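Local coordinates for Non-ribosomal peptide synthetase (Methanobrevibacter ruminantium, PDB 6VTJ), which probably reduces and releases a carrier-bound peptide, as the thiolation-reductase di-domain of a non-ribosomal peptide synthetase whose carrier uses a 4'-phosphopantetheine arm, at residues R232-G237 with N290-S295; Y253-T258 with F297-A302; A302-A307 with V313-V318. One frame throughout, in Å; residues are numbered along the deposited sequence.

Contact 1: residues R232-G237 with N290-S295; sequences RVNVDG and NKYVCS
Asn234 reaches across to Ser295 with its side-chain amide. ND2 of Asn234 donates to OG of Ser295 at 3.2 Å, with an N-H...O angle of 160°. The oxygen sits almost in the amide plane. CB of Asn234 lies against the same hydroxyl, 3.5 Å from OG of Ser295. ND2 of Asn234 also comes within 3.8 Å of CD1 of Tyr292. Here the amide approaches the phenol ring obliquely, with the two planes 76° apart. Val235 makes the apolar part of the contact. Its CG2 methyl meets the main chain of the other helix, 3.4 Å from O of Ser295.

Further bonds position these groups. OG of Ser295 donates to O of Tyr292, three residues back in the same helix, at 2.9 Å. The first torsion of Ser295 (66°) sets OG between its own N and carbonyl carbon, where it can reach back to that carbonyl. The hydroxyl therefore takes one bond and gives another. The far end of the Asn234 amide is also held, because OD1 accepts from the backbone N of Leu220. Bonds at both ends should fix the amide flip.

Asn290 is the N-cap of the second helix. Its OD1 accepts from N of Val293 at 3.1 Å, on a lone pair, and weakly from N of Tyr292. ND2 of Asn290 binds O of His223, a residue of the phosphopantetheine pocket. The Tyr292 side chain is about 6 Å from the bound cofactor arm.

The two segments run almost parallel, with axes 9.8 Å apart. They join helix 229-246, which has a wider pi-type turn at 232-236, to the start of helix 291-308. Cys294 packs on helix 94-99 through Thr94 and Ile98.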
# COMPACT_ATOMS: atom_id res chain seq x y z
N ARG A 232 2.39 -9.92 -10.70
CA ARG A 232 3.62 -9.87 -11.48
C ARG A 232 4.58 -8.85 -10.88
O ARG A 232 5.79 -9.11 -10.77
CB ARG A 232 3.34 -9.52 -12.94
CG ARG A 232 2.62 -10.58 -13.74
CD ARG A 232 3.60 -11.52 -14.39
NE ARG A 232 4.37 -10.87 -15.44
CZ ARG A 232 5.70 -10.83 -15.47
NH1 ARG A 232 6.41 -11.40 -14.49
NH2 ARG A 232 6.33 -10.22 -16.47
N VAL A 233 4.07 -7.67 -10.53
CA VAL A 233 4.94 -6.64 -9.97
C VAL A 233 5.32 -6.98 -8.54
O VAL A 233 6.50 -6.93 -8.16
CB VAL A 233 4.27 -5.25 -10.05
CG1 VAL A 233 5.15 -4.20 -9.36
CG2 VAL A 233 4.00 -4.85 -11.49
N ASN A 234 4.33 -7.35 -7.72
CA ASN A 234 4.55 -7.47 -6.29
C ASN A 234 5.15 -8.80 -5.87
O ASN A 234 5.73 -8.89 -4.79
CB ASN A 234 3.24 -7.24 -5.56
CG ASN A 234 2.76 -5.82 -5.68
OD1 ASN A 234 3.39 -5.01 -6.37
ND2 ASN A 234 1.65 -5.50 -5.02
N VAL A 235 5.03 -9.85 -6.69
CA VAL A 235 5.59 -11.14 -6.31
C VAL A 235 6.71 -11.54 -7.25
O VAL A 235 7.85 -11.76 -6.81
CB VAL A 235 4.52 -12.24 -6.26
CG1 VAL A 235 5.16 -13.53 -5.80
CG2 VAL A 235 3.40 -11.87 -5.32
N ASP A 236 6.41 -11.65 -8.55
CA ASP A 236 7.44 -12.06 -9.51
C ASP A 236 8.62 -11.09 -9.50
O ASP A 236 9.77 -11.50 -9.68
CB ASP A 236 6.86 -12.17 -10.92
CG ASP A 236 5.78 -13.27 -11.06
OD1 ASP A 236 5.68 -14.17 -10.20
OD2 ASP A 236 5.00 -13.21 -12.04
N GLY A 237 8.35 -9.79 -9.34
CA GLY A 237 9.44 -8.83 -9.29
C GLY A 237 10.32 -9.02 -8.07
O GLY A 237 11.55 -8.86 -8.15
N ASN A 290 -7.77 -10.37 0.14
CA ASN A 290 -7.48 -9.19 -0.64
C ASN A 290 -6.20 -9.38 -1.46
O ASN A 290 -5.20 -9.90 -0.96
CB ASN A 290 -7.34 -7.98 0.27
CG ASN A 290 -6.97 -6.75 -0.48
OD1 ASN A 290 -5.79 -6.49 -0.74
ND2 ASN A 290 -7.97 -5.99 -0.89
N LYS A 291 -6.24 -8.96 -2.72
CA LYS A 291 -5.15 -9.29 -3.64
C LYS A 291 -3.85 -8.57 -3.29
O LYS A 291 -2.76 -9.11 -3.49
CB LYS A 291 -5.56 -8.95 -5.06
CG LYS A 291 -6.10 -10.10 -5.87
CD LYS A 291 -5.93 -9.78 -7.35
CE LYS A 291 -7.25 -9.91 -8.09
NZ LYS A 291 -7.01 -9.78 -9.55
N TYR A 292 -3.94 -7.34 -2.80
CA TYR A 292 -2.72 -6.59 -2.51
C TYR A 292 -2.05 -7.12 -1.26
O TYR A 292 -0.83 -7.37 -1.25
CB TYR A 292 -3.05 -5.11 -2.36
CG TYR A 292 -1.91 -4.34 -1.75
CD1 TYR A 292 -0.78 -4.07 -2.50
CD2 TYR A 292 -1.96 -3.90 -0.43
CE1 TYR A 292 0.27 -3.37 -1.95
CE2 TYR A 292 -0.92 -3.21 0.12
CZ TYR A 292 0.20 -2.95 -0.65
OH TYR A 292 1.25 -2.27 -0.12
N VAL A 293 -2.82 -7.34 -0.20
CA VAL A 293 -2.28 -7.94 1.01
C VAL A 293 -1.71 -9.32 0.70
O VAL A 293 -0.63 -9.69 1.21
CB VAL A 293 -3.36 -8.01 2.10
CG1 VAL A 293 -2.76 -8.61 3.38
CG2 VAL A 293 -3.96 -6.64 2.35
N CYS A 294 -2.39 -10.08 -0.15
CA CYS A 294 -1.93 -11.42 -0.47
C CYS A 294 -0.60 -11.39 -1.22
O CYS A 294 0.32 -12.15 -0.90
CB CYS A 294 -2.99 -12.17 -1.29
SG CYS A 294 -2.45 -13.80 -1.84
N SER A 295 -0.50 -10.55 -2.26
CA SER A 295 0.76 -10.45 -2.99
C SER A 295 1.91 -10.00 -2.09
O SER A 295 3.03 -10.52 -2.20
CB SER A 295 0.62 -9.51 -4.20
OG SER A 295 0.37 -8.15 -3.82

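Contact 2: residues Y253-T258 with F297-A302; sequences YVQIST and FLAERA
Strand 253-258 and helix 297-302 run at 141° to each other, and Ser257 and Glu300 are the residues whose backbones come nearest. Their CA atoms are 7.3 Å apart, and the segment axes approach to 8.9 Å.

The polar link is a very short hydrogen bond, 2.5 Å from OG of Ser257 to OE2 of Glu300. OG of Ser257 is anti to its backbone N (chi1 -165°) and projects from the strand toward the helix. Glu300 leaves its helix obliquely, and its extended chain beyond CG carries the carboxylate to the serine. The other oxygen, OE1, forms a salt bridge with Arg317. Both carboxylate oxygens are thus engaged in a buried place, which probably favours the charged form.

Gln255 lies one strand repeat before Ser257 and faces the same helix. A bend at chi2 (71°) turns its amide, and NE2 of Gln255 touches CB of Ala299 at 3.6 Å. OE1 of Gln255 accepts from ND2 of Asn216 on the neighbouring strand.

Lys296, just before the helical segment, bonds through NZ to O of Ile256. The Thr258 side chain touches Tyr292 and Lys296. Tyr292 and Lys296 match the Tyr-x-x-x-Lys pattern of short-chain dehydrogenases/reductases. This strand end beside that helix is characteristic of the Rossmann-type fold of the family.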
# COMPACT_ATOMS: atom_id res chain seq x y z
N TYR A 253 19.13 -7.93 0.58
CA TYR A 253 17.87 -7.64 -0.10
C TYR A 253 16.88 -7.08 0.93
O TYR A 253 16.45 -7.79 1.84
CB TYR A 253 17.30 -8.88 -0.77
CG TYR A 253 16.11 -8.57 -1.66
CD1 TYR A 253 14.82 -8.52 -1.13
CD2 TYR A 253 16.27 -8.33 -3.02
CE1 TYR A 253 13.73 -8.23 -1.94
CE2 TYR A 253 15.18 -8.05 -3.83
CZ TYR A 253 13.92 -8.00 -3.29
OH TYR A 253 12.83 -7.73 -4.10
N VAL A 254 16.51 -5.82 0.77
CA VAL A 254 15.56 -5.15 1.65
C VAL A 254 14.25 -4.99 0.89
O VAL A 254 14.17 -4.24 -0.09
CB VAL A 254 16.10 -3.79 2.10
CG1 VAL A 254 15.08 -3.12 2.99
CG2 VAL A 254 17.44 -4.00 2.83
N GLN A 255 13.22 -5.66 1.37
CA GLN A 255 11.89 -5.60 0.80
C GLN A 255 11.07 -4.58 1.59
O GLN A 255 11.02 -4.66 2.82
CB GLN A 255 11.23 -6.99 0.84
CG GLN A 255 9.69 -7.00 0.67
CD GLN A 255 9.25 -6.67 -0.74
OE1 GLN A 255 10.03 -6.16 -1.55
NE2 GLN A 255 7.99 -6.99 -1.05
N ILE A 256 10.45 -3.63 0.90
CA ILE A 256 9.47 -2.77 1.55
C ILE A 256 8.14 -3.48 1.50
O ILE A 256 7.68 -3.88 0.42
CB ILE A 256 9.38 -1.39 0.88
CG1 ILE A 256 10.78 -0.78 0.72
CG2 ILE A 256 8.39 -0.51 1.64
CD1 ILE A 256 11.62 -0.72 2.04
N SER A 257 7.52 -3.67 2.66
CA SER A 257 6.29 -4.44 2.75
C SER A 257 5.20 -3.58 3.37
O SER A 257 5.32 -2.35 3.43
CB SER A 257 6.52 -5.72 3.57
OG SER A 257 5.45 -6.66 3.39
N THR A 258 4.12 -4.20 3.82
CA THR A 258 3.01 -3.47 4.41
C THR A 258 2.66 -4.10 5.75
O THR A 258 2.73 -5.32 5.92
CB THR A 258 1.75 -3.45 3.49
OG1 THR A 258 0.65 -2.88 4.20
CG2 THR A 258 1.35 -4.86 3.03
N PHE A 297 2.17 -10.52 1.13
CA PHE A 297 2.47 -11.65 1.99
C PHE A 297 3.33 -12.68 1.26
O PHE A 297 4.29 -13.22 1.83
CB PHE A 297 1.17 -12.29 2.50
CG PHE A 297 1.37 -13.63 3.15
CD1 PHE A 297 1.34 -14.81 2.40
CD2 PHE A 297 1.61 -13.71 4.52
CE1 PHE A 297 1.54 -16.05 3.00
CE2 PHE A 297 1.81 -14.95 5.13
CZ PHE A 297 1.77 -16.13 4.36
N LEU A 298 2.97 -13.00 0.01
CA LEU A 298 3.74 -13.98 -0.76
C LEU A 298 5.15 -13.47 -1.00
O LEU A 298 6.12 -14.24 -0.98
CB LEU A 298 3.02 -14.28 -2.08
CG LEU A 298 1.68 -15.02 -1.98
CD1 LEU A 298 0.98 -15.13 -3.35
CD2 LEU A 298 1.86 -16.40 -1.34
N ALA A 299 5.30 -12.16 -1.22
CA ALA A 299 6.63 -11.60 -1.35
C ALA A 299 7.44 -11.75 -0.06
O ALA A 299 8.62 -12.13 -0.10
CB ALA A 299 6.51 -10.14 -1.76
N GLU A 300 6.82 -11.47 1.10
CA GLU A 300 7.51 -11.64 2.37
C GLU A 300 7.99 -13.07 2.54
O GLU A 300 9.11 -13.31 2.98
CB GLU A 300 6.60 -11.24 3.54
CG GLU A 300 6.49 -9.72 3.79
CD GLU A 300 5.91 -9.36 5.16
OE1 GLU A 300 5.93 -10.21 6.07
OE2 GLU A 300 5.46 -8.20 5.33
N ARG A 301 7.11 -14.02 2.24
CA ARG A 301 7.49 -15.43 2.37
C ARG A 301 8.64 -15.80 1.44
O ARG A 301 9.54 -16.56 1.83
CB ARG A 301 6.29 -16.33 2.10
CG ARG A 301 6.51 -17.79 2.45
CD ARG A 301 5.23 -18.58 2.22
NE ARG A 301 4.99 -18.81 0.81
CZ ARG A 301 3.98 -19.52 0.32
NH1 ARG A 301 3.07 -20.05 1.14
NH2 ARG A 301 3.86 -19.68 -0.99
N ALA A 302 8.65 -15.27 0.22
CA ALA A 302 9.80 -15.52 -0.66
C ALA A 302 11.09 -14.95 -0.08
O ALA A 302 12.16 -15.59 -0.15
CB ALA A 302 9.53 -14.94 -2.05

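Contact 3: residues A302-A307 with V313-V318; sequences AVLQAA and VKIIRV
Val303 and Ile315 meet through aliphatic carbons, and no ring, amide or other flat side-chain group offers a face or edge across this contact. The helix and strand form the second half of a beta-alpha-beta crossover in the Rossmann-type sheet. Strand 313-318 runs at 156° to the helical segment and pairs in parallel with strand 252-258.

Val303 is at the centre of the packing. Its CG1 methyl lies 3.5 Å from CB of Val313 and 3.7 Å from CG1 of Ile315, so it sits between two side chains on the same strand face. The two valines lie alongside each other and point opposite ways.

The leucine side chain of Leu304 lies roughly perpendicular to that of Ile315. The tip of Ile315 meets the branch point of the leucine, with CD1 of Ile315 3.6 Å from CG of Leu304 and close to both leucine methyls. The extended chi2 of Ile315 (167°) carries its CD1 out to that point.

Between Val313 and Ile315, Lys314 points away from the helix and bonds through NZ to O of Ser383 and O of Thr379. At the end of the helical segment, CG2 of Val313 rests on CB of Ala307 at 3.6 Å.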
# COMPACT_ATOMS: atom_id res chain seq x y z
N ALA A 302 8.65 -15.27 0.22
CA ALA A 302 9.80 -15.52 -0.66
C ALA A 302 11.09 -14.95 -0.08
O ALA A 302 12.16 -15.59 -0.15
CB ALA A 302 9.53 -14.94 -2.05
N VAL A 303 11.01 -13.74 0.50
CA VAL A 303 12.20 -13.10 1.03
C VAL A 303 12.76 -13.92 2.19
O VAL A 303 13.96 -14.23 2.25
CB VAL A 303 11.88 -11.66 1.46
CG1 VAL A 303 13.03 -11.08 2.26
CG2 VAL A 303 11.56 -10.78 0.24
N LEU A 304 11.88 -14.33 3.12
CA LEU A 304 12.33 -15.11 4.27
C LEU A 304 12.79 -16.52 3.87
O LEU A 304 13.72 -17.07 4.48
CB LEU A 304 11.21 -15.18 5.31
CG LEU A 304 10.92 -13.86 6.04
CD1 LEU A 304 9.61 -13.87 6.83
CD2 LEU A 304 12.08 -13.51 6.97
N GLN A 305 12.17 -17.13 2.85
CA GLN A 305 12.68 -18.38 2.30
C GLN A 305 14.14 -18.25 1.85
O GLN A 305 15.01 -19.05 2.24
CB GLN A 305 11.79 -18.81 1.13
CG GLN A 305 12.13 -20.17 0.54
CD GLN A 305 11.18 -20.52 -0.58
OE1 GLN A 305 9.96 -20.60 -0.38
NE2 GLN A 305 11.72 -20.71 -1.78
N ALA A 306 14.41 -17.24 1.00
CA ALA A 306 15.79 -17.00 0.58
C ALA A 306 16.71 -16.80 1.78
O ALA A 306 17.89 -17.20 1.75
CB ALA A 306 15.88 -15.79 -0.34
N ALA A 307 16.20 -16.17 2.84
CA ALA A 307 16.99 -16.03 4.06
C ALA A 307 17.30 -17.39 4.68
O ALA A 307 18.40 -17.60 5.19
CB ALA A 307 16.27 -15.15 5.07
N VAL A 313 18.63 -10.59 4.50
CA VAL A 313 17.41 -9.90 4.08
C VAL A 313 16.84 -9.07 5.22
O VAL A 313 17.09 -9.33 6.40
CB VAL A 313 16.29 -10.86 3.59
CG1 VAL A 313 16.80 -11.85 2.55
CG2 VAL A 313 15.68 -11.60 4.77
N LYS A 314 16.06 -8.06 4.83
CA LYS A 314 15.20 -7.30 5.72
C LYS A 314 13.83 -7.15 5.08
O LYS A 314 13.68 -7.01 3.86
CB LYS A 314 15.74 -5.91 6.05
CG LYS A 314 17.25 -5.83 6.23
CD LYS A 314 17.60 -5.56 7.66
CE LYS A 314 19.10 -5.63 7.90
NZ LYS A 314 19.32 -6.57 9.04
N ILE A 315 12.82 -7.17 5.94
CA ILE A 315 11.47 -6.86 5.55
C ILE A 315 11.03 -5.69 6.42
O ILE A 315 10.96 -5.81 7.65
CB ILE A 315 10.54 -8.07 5.70
CG1 ILE A 315 10.94 -9.16 4.69
CG2 ILE A 315 9.09 -7.65 5.55
CD1 ILE A 315 10.33 -10.50 4.93
N ILE A 316 10.74 -4.56 5.78
CA ILE A 316 10.36 -3.34 6.47
C ILE A 316 8.89 -3.10 6.15
O ILE A 316 8.56 -2.60 5.06
CB ILE A 316 11.25 -2.16 6.03
CG1 ILE A 316 12.72 -2.40 6.43
CG2 ILE A 316 10.74 -0.83 6.61
CD1 ILE A 316 13.65 -1.22 6.07
N ARG A 317 8.00 -3.45 7.07
CA ARG A 317 6.57 -3.17 6.89
C ARG A 317 6.27 -1.70 7.16
O ARG A 317 6.52 -1.20 8.27
CB ARG A 317 5.74 -4.06 7.81
CG ARG A 317 5.90 -5.54 7.50
CD ARG A 317 5.29 -6.41 8.57
NE ARG A 317 5.36 -7.81 8.20
CZ ARG A 317 5.35 -8.81 9.07
NH1 ARG A 317 5.27 -8.56 10.38
NH2 ARG A 317 5.42 -10.07 8.63
N VAL A 318 5.71 -1.00 6.18
CA VAL A 318 5.34 0.40 6.36
C VAL A 318 3.82 0.51 6.46
O VAL A 318 3.08 -0.45 6.20
CB VAL A 318 5.92 1.31 5.26
CG1 VAL A 318 7.46 1.28 5.30
CG2 VAL A 318 5.38 0.96 3.86

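In the fold
From the N terminus the chain passes through helix 229-246, strand 252-258, helix 291-308 and strand 313-322. Contact 1 closes the 52 residues between 232-237 and 290-295. Contact 2 opens within that span, at strand 253-258, and closes beyond it, so the two cross. Contact 3 follows both in series and spans only five residues, the last of the helix and a short connection. All three use successive parts of helix 291-308: its start meets helix 229-246, its middle strand 252-258, its later part strand 313-322. Contacts 2 and 3 share Ala302 and reach neighbouring strands of one sheet. Contacts 1 and 2 touch where O of Asn234 lies 3.4 Å from CB of Ala299.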